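Local atomic coordinates of CrmK (Actinoalloteichus sp. WH1-2216-6, PDB entry 5I1V), a protein that is an oxidase with covalently bound FAD that takes part in recycling a shunt product during caerulomycin biosynthesis. Residues K341-D346 with Y449-L454; G62-E67 with M125-G130. One frame throughout, in Å; residues are numbered along the deposited sequence.

Contact 1 (K341-D346 with Y449-L454); sequences KVKSAD and YPDIDL. With FAD (flavin-adenine dinucleotide), chain E.
Lys343 and Asp451 form the middle of a buried salt-bridge network with Lys341 and Asp453. From CB, which lies 3.9 Å from Asp451 OD2, the Lys343 chain passes obliquely across Asp451: CG comes to 3.2 Å from OD2, and CD and CE remain near it. A bend at the last torsion (chi4 -93°) brings NZ onto two acceptors. It meets the syn lone pair of Asp451 OD2 at 2.7 Å and the anti lone pair of Asp453 OD2 at 2.9 Å. Lys341 crosses Asp451 at about a right angle, its NZ 2.7 Å from OD1 and above the carboxylate plane; the backbone N of Asp453 reaches OD1 from the opposite face of that plane, closing an Asx turn. A water accepts from Lys341 NZ and lies within hydrogen-bonding distance of Val342 O and Pro450 O. At the other end, Tyr449 CB packs on Ser344 CB (3.8 Å), while Tyr449 OH packs over one face of the flavin, 3.2 Å from FAD C4X. Strand 339-347 lies between strands 400-408 and 442-444; helix 414-428 adds Arg422 to Asp453 and Tyr425 as a cation-pi partner of Lys343, and Tyr470 OH of helix 466-471 is hydrogen-bonded to Asp451 N.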
ATOM      1  N   LYS A 341       9.791  17.960  -2.355  1.00 23.38           N
ATOM      2  CA  LYS A 341       9.399  19.281  -1.965  1.00 23.18           C
ATOM      3  C   LYS A 341       7.965  19.520  -2.500  1.00 24.12           C
ATOM      4  O   LYS A 341       7.654  19.217  -3.660  1.00 22.52           O
ATOM      5  CB  LYS A 341      10.374  20.301  -2.526  1.00 26.43           C
ATOM      6  CG  LYS A 341      10.064  21.765  -2.257  1.00 25.83           C
ATOM      7  CD  LYS A 341      10.253  22.167  -0.820  1.00 29.49           C
ATOM      8  CE  LYS A 341       9.904  23.636  -0.586  1.00 33.14           C
ATOM      9  NZ  LYS A 341       9.415  23.894   0.812  1.00 32.85           N
ATOM     10  N   VAL A 342       7.084  20.039  -1.653  1.00 22.85           N
ATOM     11  CA  VAL A 342       5.691  20.302  -2.064  1.00 23.62           C
ATOM     12  C   VAL A 342       5.350  21.760  -1.805  1.00 22.94           C
ATOM     13  O   VAL A 342       5.935  22.412  -0.939  1.00 23.17           O
ATOM     14  CB  VAL A 342       4.651  19.411  -1.373  1.00 27.20           C
ATOM     15  CG1 VAL A 342       4.856  17.942  -1.745  1.00 27.66           C
ATOM     16  CG2 VAL A 342       4.669  19.673   0.147  1.00 28.24           C
ATOM     17  N   LYS A 343       4.448  22.293  -2.620  1.00 23.16           N
ATOM     18  CA  LYS A 343       3.889  23.602  -2.396  1.00 22.16           C
ATOM     19  C   LYS A 343       2.374  23.539  -2.703  1.00 21.91           C
ATOM     20  O   LYS A 343       1.885  22.615  -3.325  1.00 22.67           O
ATOM     21  CB  LYS A 343       4.589  24.652  -3.292  1.00 24.77           C
ATOM     22  CG  LYS A 343       6.083  24.800  -3.050  1.00 25.23           C
ATOM     23  CD  LYS A 343       6.683  25.896  -3.912  1.00 27.15           C
ATOM     24  CE  LYS A 343       8.115  26.181  -3.536  1.00 27.92           C
ATOM     25  NZ  LYS A 343       8.198  27.293  -2.544  1.00 29.62           N
ATOM     26  N   SER A 344       1.669  24.558  -2.290  1.00 20.43           N
ATOM     27  CA  SER A 344       0.242  24.595  -2.304  1.00 22.04           C
ATOM     28  C   SER A 344      -0.221  26.011  -2.593  1.00 20.73           C
ATOM     29  O   SER A 344       0.442  26.968  -2.189  1.00 22.45           O
ATOM     30  CB  SER A 344      -0.221  24.120  -0.919  1.00 25.76           C
ATOM     31  OG  SER A 344      -1.380  24.756  -0.490  1.00 28.09           O
ATOM     32  N   ALA A 345      -1.333  26.139  -3.307  1.00 21.98           N
ATOM     33  CA  ALA A 345      -1.980  27.446  -3.601  1.00 23.78           C
ATOM     34  C   ALA A 345      -3.448  27.157  -3.951  1.00 23.94           C
ATOM     35  O   ALA A 345      -3.751  26.360  -4.828  1.00 26.61           O
ATOM     36  CB  ALA A 345      -1.274  28.221  -4.732  1.00 23.86           C
ATOM     37  N   ASP A 346      -4.360  27.801  -3.263  1.00 24.44           N
ATOM     38  CA  ASP A 346      -5.786  27.591  -3.507  1.00 26.97           C
ATOM     39  C   ASP A 346      -6.426  28.792  -4.146  1.00 26.06           C
ATOM     40  O   ASP A 346      -6.028  29.901  -3.865  1.00 25.84           O
ATOM     41  CB  ASP A 346      -6.472  27.255  -2.176  1.00 27.42           C
ATOM     42  CG  ASP A 346      -5.899  25.996  -1.562  1.00 32.70           C
ATOM     43  OD1 ASP A 346      -5.116  25.287  -2.295  1.00 33.63           O
ATOM     44  OD2 ASP A 346      -6.214  25.735  -0.371  1.00 36.48           O
ATOM     45  N   TYR A 449       0.117  20.866   3.495  1.00 20.38           N
ATOM     46  CA  TYR A 449       1.264  20.904   2.550  1.00 22.86           C
ATOM     47  C   TYR A 449       2.176  22.083   2.892  1.00 22.47           C
ATOM     48  O   TYR A 449       2.267  23.019   2.112  1.00 22.77           O
ATOM     49  CB  TYR A 449       0.786  21.066   1.116  1.00 24.76           C
ATOM     50  CG  TYR A 449      -0.067  19.912   0.641  1.00 28.40           C
ATOM     51  CD1 TYR A 449       0.393  18.615   0.766  1.00 32.39           C
ATOM     52  CD2 TYR A 449      -1.273  20.120  -0.002  1.00 33.11           C
ATOM     53  CE1 TYR A 449      -0.341  17.539   0.335  1.00 37.05           C
ATOM     54  CE2 TYR A 449      -2.042  19.032  -0.426  1.00 37.33           C
ATOM     55  CZ  TYR A 449      -1.563  17.753  -0.243  1.00 37.84           C
ATOM     56  OH  TYR A 449      -2.255  16.646  -0.648  1.00 42.31           O
ATOM     57  N   PRO A 450       2.812  22.063   4.068  1.00 21.54           N
ATOM     58  CA  PRO A 450       3.548  23.253   4.508  1.00 21.39           C
ATOM     59  C   PRO A 450       4.776  23.538   3.655  1.00 20.96           C
ATOM     60  O   PRO A 450       5.456  22.615   3.253  1.00 19.88           O
ATOM     61  CB  PRO A 450       4.070  22.874   5.885  1.00 20.88           C
ATOM     62  CG  PRO A 450       4.193  21.370   5.811  1.00 21.57           C
ATOM     63  CD  PRO A 450       3.025  20.926   4.988  1.00 21.89           C
ATOM     64  N   ASP A 451       5.080  24.813   3.493  1.00 20.60           N
ATOM     65  CA  ASP A 451       6.243  25.193   2.675  1.00 22.58           C
ATOM     66  C   ASP A 451       6.988  26.272   3.407  1.00 22.10           C
ATOM     67  O   ASP A 451       6.516  27.422   3.447  1.00 22.07           O
ATOM     68  CB  ASP A 451       5.706  25.733   1.391  1.00 23.92           C
ATOM     69  CG  ASP A 451       6.776  26.279   0.467  1.00 26.99           C
ATOM     70  OD1 ASP A 451       7.998  26.168   0.753  1.00 28.62           O
ATOM     71  OD2 ASP A 451       6.334  26.831  -0.576  1.00 28.49           O
ATOM     72  N   ILE A 452       8.163  25.959   3.933  1.00 22.79           N
ATOM     73  CA  ILE A 452       8.844  26.960   4.771  1.00 23.78           C
ATOM     74  C   ILE A 452       9.322  28.167   3.945  1.00 28.08           C
ATOM     75  O   ILE A 452       9.647  29.206   4.515  1.00 28.69           O
ATOM     76  CB  ILE A 452      10.034  26.417   5.611  1.00 25.36           C
ATOM     77  CG1 ILE A 452      11.150  25.894   4.692  1.00 27.83           C
ATOM     78  CG2 ILE A 452       9.498  25.445   6.681  1.00 24.84           C
ATOM     79  CD1 ILE A 452      12.383  25.300   5.365  1.00 31.60           C
ATOM     80  N   ASP A 453       9.368  28.017   2.619  1.00 28.14           N
ATOM     81  CA  ASP A 453       9.670  29.158   1.719  1.00 29.65           C
ATOM     82  C   ASP A 453       8.692  30.327   1.913  1.00 31.34           C
ATOM     83  O   ASP A 453       9.074  31.459   1.633  1.00 29.67           O
ATOM     84  CB  ASP A 453       9.712  28.742   0.246  1.00 29.84           C
ATOM     85  CG  ASP A 453      10.783  27.678  -0.052  1.00 32.67           C
ATOM     86  OD1 ASP A 453      11.708  27.505   0.766  1.00 32.31           O
ATOM     87  OD2 ASP A 453      10.696  27.000  -1.110  1.00 32.32           O
ATOM     88  N   LEU A 454       7.474  30.093   2.444  1.00 27.88           N
ATOM     89  CA  LEU A 454       6.523  31.204   2.652  1.00 28.44           C
ATOM     90  C   LEU A 454       6.949  32.101   3.793  1.00 30.39           C
ATOM     91  O   LEU A 454       6.424  33.167   3.940  1.00 30.86           O
ATOM     92  CB  LEU A 454       5.056  30.752   2.822  1.00 28.13           C
ATOM     93  CG  LEU A 454       4.431  29.850   1.750  1.00 31.89           C
ATOM     94  CD1 LEU A 454       2.942  29.617   1.991  1.00 34.46           C
ATOM     95  CD2 LEU A 454       4.670  30.324   0.333  1.00 31.73           C
TER
HETATM   96  PA  FAD E 600       3.472  13.318  10.444  1.00 17.22           P
HETATM   97  O1A FAD E 600       4.697  13.629   9.619  1.00 15.45           O
HETATM   98  O2A FAD E 600       3.600  12.160  11.390  1.00 14.76           O
HETATM   99  O5B FAD E 600       3.001  14.601  11.216  1.00 16.74           O
HETATM  100  C5B FAD E 600       2.589  15.794  10.556  1.00 16.98           C
HETATM  101  C4B FAD E 600       2.614  16.955  11.562  1.00 16.83           C
HETATM  102  O4B FAD E 600       1.564  16.696  12.515  1.00 17.68           O
HETATM  103  C3B FAD E 600       3.857  17.133  12.407  1.00 17.71           C
HETATM  104  O3B FAD E 600       3.929  18.488  12.811  1.00 20.41           O
HETATM  105  C2B FAD E 600       3.582  16.285  13.618  1.00 16.90           C
HETATM  106  O2B FAD E 600       4.417  16.472  14.765  1.00 18.02           O
HETATM  107  C1B FAD E 600       2.078  16.513  13.813  1.00 16.12           C
HETATM  108  N9A FAD E 600       1.405  15.318  14.381  1.00 15.71           N
HETATM  109  C8A FAD E 600       1.427  14.022  13.946  1.00 15.31           C
HETATM  110  N7A FAD E 600       0.759  13.217  14.836  1.00 15.00           N
HETATM  111  C5A FAD E 600       0.333  14.018  15.791  1.00 14.11           C
HETATM  112  C6A FAD E 600      -0.446  13.782  16.981  1.00 15.12           C
HETATM  113  N6A FAD E 600      -0.856  12.547  17.194  1.00 14.87           N
HETATM  114  N1A FAD E 600      -0.699  14.836  17.764  1.00 15.51           N
HETATM  115  C2A FAD E 600      -0.228  16.074  17.501  1.00 16.59           C
HETATM  116  N3A FAD E 600       0.460  16.387  16.373  1.00 16.01           N
HETATM  117  C4A FAD E 600       0.789  15.354  15.556  1.00 14.81           C
HETATM  118  N1  FAD E 600      -3.782  15.772   2.859  1.00 25.95           N
HETATM  119  C2  FAD E 600      -5.069  15.899   2.459  1.00 29.03           C
HETATM  120  O2  FAD E 600      -5.833  16.662   3.063  1.00 30.05           O
HETATM  121  N3  FAD E 600      -5.583  15.221   1.411  1.00 29.79           N
HETATM  122  C4  FAD E 600      -4.881  14.396   0.644  1.00 25.46           C
HETATM  123  O4  FAD E 600      -5.418  13.764  -0.291  1.00 25.44           O
HETATM  124  C4X FAD E 600      -3.486  14.178   0.997  1.00 25.81           C
HETATM  125  N5  FAD E 600      -2.703  13.345   0.260  1.00 26.47           N
HETATM  126  C5X FAD E 600      -1.454  13.092   0.682  1.00 25.88           C
HETATM  127  C6  FAD E 600      -0.689  12.120   0.038  1.00 26.68           C
HETATM  128  C7  FAD E 600       0.620  11.813   0.410  1.00 25.67           C
HETATM  129  C7M FAD E 600       1.393  10.724  -0.344  1.00 26.17           C
HETATM  130  C8  FAD E 600       1.181  12.573   1.547  1.00 23.51           C
HETATM  131  C8M FAD E 600       2.592  12.339   2.015  1.00 22.91           C
HETATM  132  C9  FAD E 600       0.441  13.559   2.208  1.00 23.02           C
HETATM  133  C9A FAD E 600      -0.866  13.845   1.818  1.00 23.36           C
HETATM  134  N10 FAD E 600      -1.640  14.811   2.472  1.00 21.51           N
HETATM  135  C10 FAD E 600      -2.966  14.969   2.116  1.00 24.11           C
HETATM  136  C1' FAD E 600      -1.053  15.752   3.425  1.00 19.85           C
HETATM  137  C2' FAD E 600      -1.209  15.251   4.825  1.00 18.81           C
HETATM  138  O2' FAD E 600      -2.522  15.540   5.263  1.00 21.00           O
HETATM  139  C3' FAD E 600      -0.193  15.824   5.756  1.00 18.22           C
HETATM  140  O3' FAD E 600       1.132  15.488   5.258  1.00 17.92           O
HETATM  141  C4' FAD E 600      -0.407  15.327   7.201  1.00 18.50           C
HETATM  142  O4' FAD E 600       0.103  16.331   8.078  1.00 19.37           O
HETATM  143  C5' FAD E 600       0.288  13.998   7.421  1.00 18.50           C
HETATM  144  O5' FAD E 600      -0.020  13.546   8.740  1.00 17.14           O
HETATM  145  P   FAD E 600       0.898  12.378   9.295  1.00 17.24           P
HETATM  146  O1P FAD E 600       0.993  11.277   8.305  1.00 18.16           O
HETATM  147  O2P FAD E 600       0.481  12.042  10.693  1.00 17.95           O
HETATM  148  O3P FAD E 600       2.341  13.114   9.346  1.00 17.24           O
HETATM  149  O   HOH W   1       7.283  22.025   1.346  1.00 28.43           O
HETATM  150  O   HOH W   2       3.485  26.753  -0.727  1.00 27.12           O

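Contact 2 (G62-E67 with M125-G130); sequences GGHCGE and MGVGAG. With FAD (flavin-adenine dinucleotide), chain E.
His64 and Val127 make the side-chain contact here, His64 fixed to the flavin and Val127 packed against it. The covalent link comes first: His64 ND1 is bonded to the 8-methyl carbon C8M of FAD at 1.8 Å, with C8M at the edge of the imidazole, near its plane.

Packing is the second kind of interaction. Val127 CG2 sits over one face of the imidazole in a CH-pi contact, 4.0 Å from the ring centroid and 17° off the normal. Its CB points away from the 62-67 segment, yet CG2, set beside the backbone N, still lies over the face, offset toward the rim, and also touches FAD C9 at 3.6 Å. One methyl thus packs against both histidine and isoalloxazine. A separate, polar approach brings Gly126 O obliquely to the ring, 3.3 Å from His64 CD2.

The nearest pair of CA atoms is Gly62 and Gly128, 3.8 Å apart, two glycines that let the backbones come this close. A water donates to Gly62 O; its approach to Gly126 O is suspiciously short, so that half of the bridge is doubtful.

The remaining bonds go to the pyrophosphate. Gly128 N, at the N-cap of helix 129-132, gives a nearly straight bond to O1P (2.8 Å, 166°). Gly62 N is straighter still to O2P (172°), and Gly63 N and Cys65 N serve O2A and O1A. His64 N bonds to O1P and weakly to O3P.

Backbone amides from both segments therefore grip the phosphates, and the helix start probably helps to balance their charge. With Cys124 as the second covalent link, the cofactor is bicovalently attached, as in berberine bridge enzyme relatives.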
ATOM      1  N   GLY A  62       1.794   9.258  10.929  1.00 17.42           N
ATOM      2  CA  GLY A  62       2.110   8.617   9.658  1.00 17.61           C
ATOM      3  C   GLY A  62       3.359   9.033   8.938  1.00 18.13           C
ATOM      4  O   GLY A  62       3.755   8.386   7.924  1.00 18.77           O
ATOM      5  N   GLY A  63       4.019  10.074   9.416  1.00 18.45           N
ATOM      6  CA  GLY A  63       5.271  10.486   8.793  1.00 17.81           C
ATOM      7  C   GLY A  63       5.188  11.191   7.460  1.00 18.16           C
ATOM      8  O   GLY A  63       6.211  11.349   6.791  1.00 19.75           O
ATOM      9  N   HIS A  64       4.025  11.669   7.070  1.00 17.62           N
ATOM     10  CA  HIS A  64       3.884  12.350   5.789  1.00 18.60           C
ATOM     11  C   HIS A  64       4.207  13.800   5.750  1.00 18.58           C
ATOM     12  O   HIS A  64       4.018  14.437   4.698  1.00 23.04           O
ATOM     13  CB  HIS A  64       2.486  12.075   5.222  1.00 17.48           C
ATOM     14  CG  HIS A  64       2.505  10.851   4.414  1.00 20.20           C
ATOM     15  ND1 HIS A  64       2.730  10.886   3.053  1.00 20.71           N
ATOM     16  CD2 HIS A  64       2.502   9.551   4.767  1.00 21.26           C
ATOM     17  CE1 HIS A  64       2.838   9.646   2.601  1.00 22.54           C
ATOM     18  NE2 HIS A  64       2.716   8.826   3.624  1.00 21.75           N
ATOM     19  N   CYS A  65       4.711  14.367   6.846  1.00 18.48           N
ATOM     20  CA  CYS A  65       4.927  15.849   6.865  1.00 18.44           C
ATOM     21  C   CYS A  65       5.803  16.211   5.661  1.00 19.98           C
ATOM     22  O   CYS A  65       6.826  15.557   5.470  1.00 19.24           O
ATOM     23  CB  CYS A  65       5.748  16.252   8.062  1.00 18.67           C
ATOM     24  SG  CYS A  65       5.771  18.034   8.374  1.00 21.04           S
ATOM     25  N   GLY A  66       5.466  17.284   4.974  1.00 21.67           N
ATOM     26  CA  GLY A  66       6.276  17.779   3.871  1.00 25.37           C
ATOM     27  C   GLY A  66       7.525  18.538   4.303  1.00 24.35           C
ATOM     28  O   GLY A  66       8.414  18.706   3.525  1.00 25.53           O
ATOM     29  N   GLU A  67       7.639  18.913   5.566  1.00 22.37           N
ATOM     30  CA  GLU A  67       8.825  19.611   6.070  1.00 22.62           C
ATOM     31  C   GLU A  67       9.396  18.854   7.260  1.00 23.38           C
ATOM     32  O   GLU A  67       8.872  17.808   7.619  1.00 23.74           O
ATOM     33  CB  GLU A  67       8.450  21.011   6.525  1.00 23.51           C
ATOM     34  CG  GLU A  67       8.026  21.949   5.423  1.00 23.33           C
ATOM     35  CD  GLU A  67       9.181  22.427   4.525  1.00 27.39           C
ATOM     36  OE1 GLU A  67       8.926  23.354   3.730  1.00 25.31           O
ATOM     37  OE2 GLU A  67      10.323  21.905   4.601  1.00 27.53           O
ATOM     38  N   MET A 125      -2.329   6.613   0.980  1.00 40.79           N
ATOM     39  CA  MET A 125      -2.560   5.413   1.777  1.00 40.93           C
ATOM     40  C   MET A 125      -1.934   5.428   3.139  1.00 37.27           C
ATOM     41  O   MET A 125      -2.562   4.979   4.110  1.00 35.72           O
ATOM     42  CB  MET A 125      -2.030   4.188   1.031  1.00 47.32           C
ATOM     43  CG  MET A 125      -2.938   3.782  -0.115  1.00 49.04           C
ATOM     44  SD  MET A 125      -4.603   3.340   0.458  1.00 55.89           S
ATOM     45  CE  MET A 125      -4.139   1.871   1.420  1.00 53.99           C
ATOM     46  N   GLY A 126      -0.713   5.969   3.213  1.00 29.55           N
ATOM     47  CA  GLY A 126       0.057   5.946   4.428  1.00 25.70           C
ATOM     48  C   GLY A 126      -0.073   7.171   5.338  1.00 23.18           C
ATOM     49  O   GLY A 126       0.631   7.259   6.330  1.00 21.72           O
ATOM     50  N   VAL A 127      -0.953   8.106   5.003  1.00 20.74           N
ATOM     51  CA  VAL A 127      -1.095   9.348   5.752  1.00 18.33           C
ATOM     52  C   VAL A 127      -1.698   8.978   7.125  1.00 18.60           C
ATOM     53  O   VAL A 127      -2.647   8.237   7.178  1.00 19.68           O
ATOM     54  CB  VAL A 127      -1.970  10.279   4.962  1.00 19.82           C
ATOM     55  CG1 VAL A 127      -2.457  11.428   5.779  1.00 20.71           C
ATOM     56  CG2 VAL A 127      -1.202  10.772   3.746  1.00 22.26           C
ATOM     57  N   GLY A 128      -1.140   9.502   8.203  1.00 17.91           N
ATOM     58  CA  GLY A 128      -1.639   9.233   9.575  1.00 19.35           C
ATOM     59  C   GLY A 128      -2.763  10.172   9.955  1.00 18.52           C
ATOM     60  O   GLY A 128      -2.767  11.385   9.607  1.00 17.83           O
ATOM     61  N   ALA A 129      -3.701   9.647  10.729  1.00 19.02           N
ATOM     62  CA  ALA A 129      -4.839  10.406  11.195  1.00 18.00           C
ATOM     63  C   ALA A 129      -4.303  11.584  11.980  1.00 18.40           C
ATOM     64  O   ALA A 129      -4.807  12.699  11.893  1.00 18.84           O
ATOM     65  CB  ALA A 129      -5.709   9.544  12.104  1.00 18.92           C
ATOM     66  N   GLY A 130      -3.255  11.337  12.734  1.00 18.75           N
ATOM     67  CA  GLY A 130      -2.730  12.330  13.646  1.00 20.64           C
ATOM     68  C   GLY A 130      -2.446  13.702  13.078  1.00 22.64           C
ATOM     69  O   GLY A 130      -2.887  14.664  13.646  1.00 22.71           O
TER
HETATM   70  PA  FAD E 600       3.472  13.318  10.444  1.00 17.22           P
HETATM   71  O1A FAD E 600       4.697  13.629   9.619  1.00 15.45           O
HETATM   72  O2A FAD E 600       3.600  12.160  11.390  1.00 14.76           O
HETATM   73  O5B FAD E 600       3.001  14.601  11.216  1.00 16.74           O
HETATM   74  C5B FAD E 600       2.589  15.794  10.556  1.00 16.98           C
HETATM   75  C4B FAD E 600       2.614  16.955  11.562  1.00 16.83           C
HETATM   76  O4B FAD E 600       1.564  16.696  12.515  1.00 17.68           O
HETATM   77  C3B FAD E 600       3.857  17.133  12.407  1.00 17.71           C
HETATM   78  O3B FAD E 600       3.929  18.488  12.811  1.00 20.41           O
HETATM   79  C2B FAD E 600       3.582  16.285  13.618  1.00 16.90           C
HETATM   80  O2B FAD E 600       4.417  16.472  14.765  1.00 18.02           O
HETATM   81  C1B FAD E 600       2.078  16.513  13.813  1.00 16.12           C
HETATM   82  N9A FAD E 600       1.405  15.318  14.381  1.00 15.71           N
HETATM   83  C8A FAD E 600       1.427  14.022  13.946  1.00 15.31           C
HETATM   84  N7A FAD E 600       0.759  13.217  14.836  1.00 15.00           N
HETATM   85  C5A FAD E 600       0.333  14.018  15.791  1.00 14.11           C
HETATM   86  C6A FAD E 600      -0.446  13.782  16.981  1.00 15.12           C
HETATM   87  N6A FAD E 600      -0.856  12.547  17.194  1.00 14.87           N
HETATM   88  N1A FAD E 600      -0.699  14.836  17.764  1.00 15.51           N
HETATM   89  C2A FAD E 600      -0.228  16.074  17.501  1.00 16.59           C
HETATM   90  N3A FAD E 600       0.460  16.387  16.373  1.00 16.01           N
HETATM   91  C4A FAD E 600       0.789  15.354  15.556  1.00 14.81           C
HETATM   92  N1  FAD E 600      -3.782  15.772   2.859  1.00 25.95           N
HETATM   93  C2  FAD E 600      -5.069  15.899   2.459  1.00 29.03           C
HETATM   94  O2  FAD E 600      -5.833  16.662   3.063  1.00 30.05           O
HETATM   95  N3  FAD E 600      -5.583  15.221   1.411  1.00 29.79           N
HETATM   96  C4  FAD E 600      -4.881  14.396   0.644  1.00 25.46           C
HETATM   97  O4  FAD E 600      -5.418  13.764  -0.291  1.00 25.44           O
HETATM   98  C4X FAD E 600      -3.486  14.178   0.997  1.00 25.81           C
HETATM   99  N5  FAD E 600      -2.703  13.345   0.260  1.00 26.47           N
HETATM  100  C5X FAD E 600      -1.454  13.092   0.682  1.00 25.88           C
HETATM  101  C6  FAD E 600      -0.689  12.120   0.038  1.00 26.68           C
HETATM  102  C7  FAD E 600       0.620  11.813   0.410  1.00 25.67           C
HETATM  103  C7M FAD E 600       1.393  10.724  -0.344  1.00 26.17           C
HETATM  104  C8  FAD E 600       1.181  12.573   1.547  1.00 23.51           C
HETATM  105  C8M FAD E 600       2.592  12.339   2.015  1.00 22.91           C
HETATM  106  C9  FAD E 600       0.441  13.559   2.208  1.00 23.02           C
HETATM  107  C9A FAD E 600      -0.866  13.845   1.818  1.00 23.36           C
HETATM  108  N10 FAD E 600      -1.640  14.811   2.472  1.00 21.51           N
HETATM  109  C10 FAD E 600      -2.966  14.969   2.116  1.00 24.11           C
HETATM  110  C1' FAD E 600      -1.053  15.752   3.425  1.00 19.85           C
HETATM  111  C2' FAD E 600      -1.209  15.251   4.825  1.00 18.81           C
HETATM  112  O2' FAD E 600      -2.522  15.540   5.263  1.00 21.00           O
HETATM  113  C3' FAD E 600      -0.193  15.824   5.756  1.00 18.22           C
HETATM  114  O3' FAD E 600       1.132  15.488   5.258  1.00 17.92           O
HETATM  115  C4' FAD E 600      -0.407  15.327   7.201  1.00 18.50           C
HETATM  116  O4' FAD E 600       0.103  16.331   8.078  1.00 19.37           O
HETATM  117  C5' FAD E 600       0.288  13.998   7.421  1.00 18.50           C
HETATM  118  O5' FAD E 600      -0.020  13.546   8.740  1.00 17.14           O
HETATM  119  P   FAD E 600       0.898  12.378   9.295  1.00 17.24           P
HETATM  120  O1P FAD E 600       0.993  11.277   8.305  1.00 18.16           O
HETATM  121  O2P FAD E 600       0.481  12.042  10.693  1.00 17.95           O
HETATM  122  O3P FAD E 600       2.341  13.114   9.346  1.00 17.24           O
HETATM  123  O   HOH W   3       2.663   6.050   7.036  1.00 21.33           O

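In the fold
Along the chain contact 2 closes before contact 1 opens, and their centres lie 15 Å apart. Contact 2 belongs to the FAD-binding domain, where loops after strand 57-60 and before helix 129-132 grip the pyrophosphate. Contact 1 joins an inner strand of the eight-stranded antiparallel sheet to a loop of the berberine-like region. Glu67 connects them: its OE1 makes a salt bridge with Lys341 NZ (3.0 Å) and probably a hydrogen bond with Ile452 N. FAD is the second connection, since both contacts touch it. The flavin thus lies between the two parts of the fold, with Val127 of contact 2 against one face and Tyr449 of contact 1 against the other.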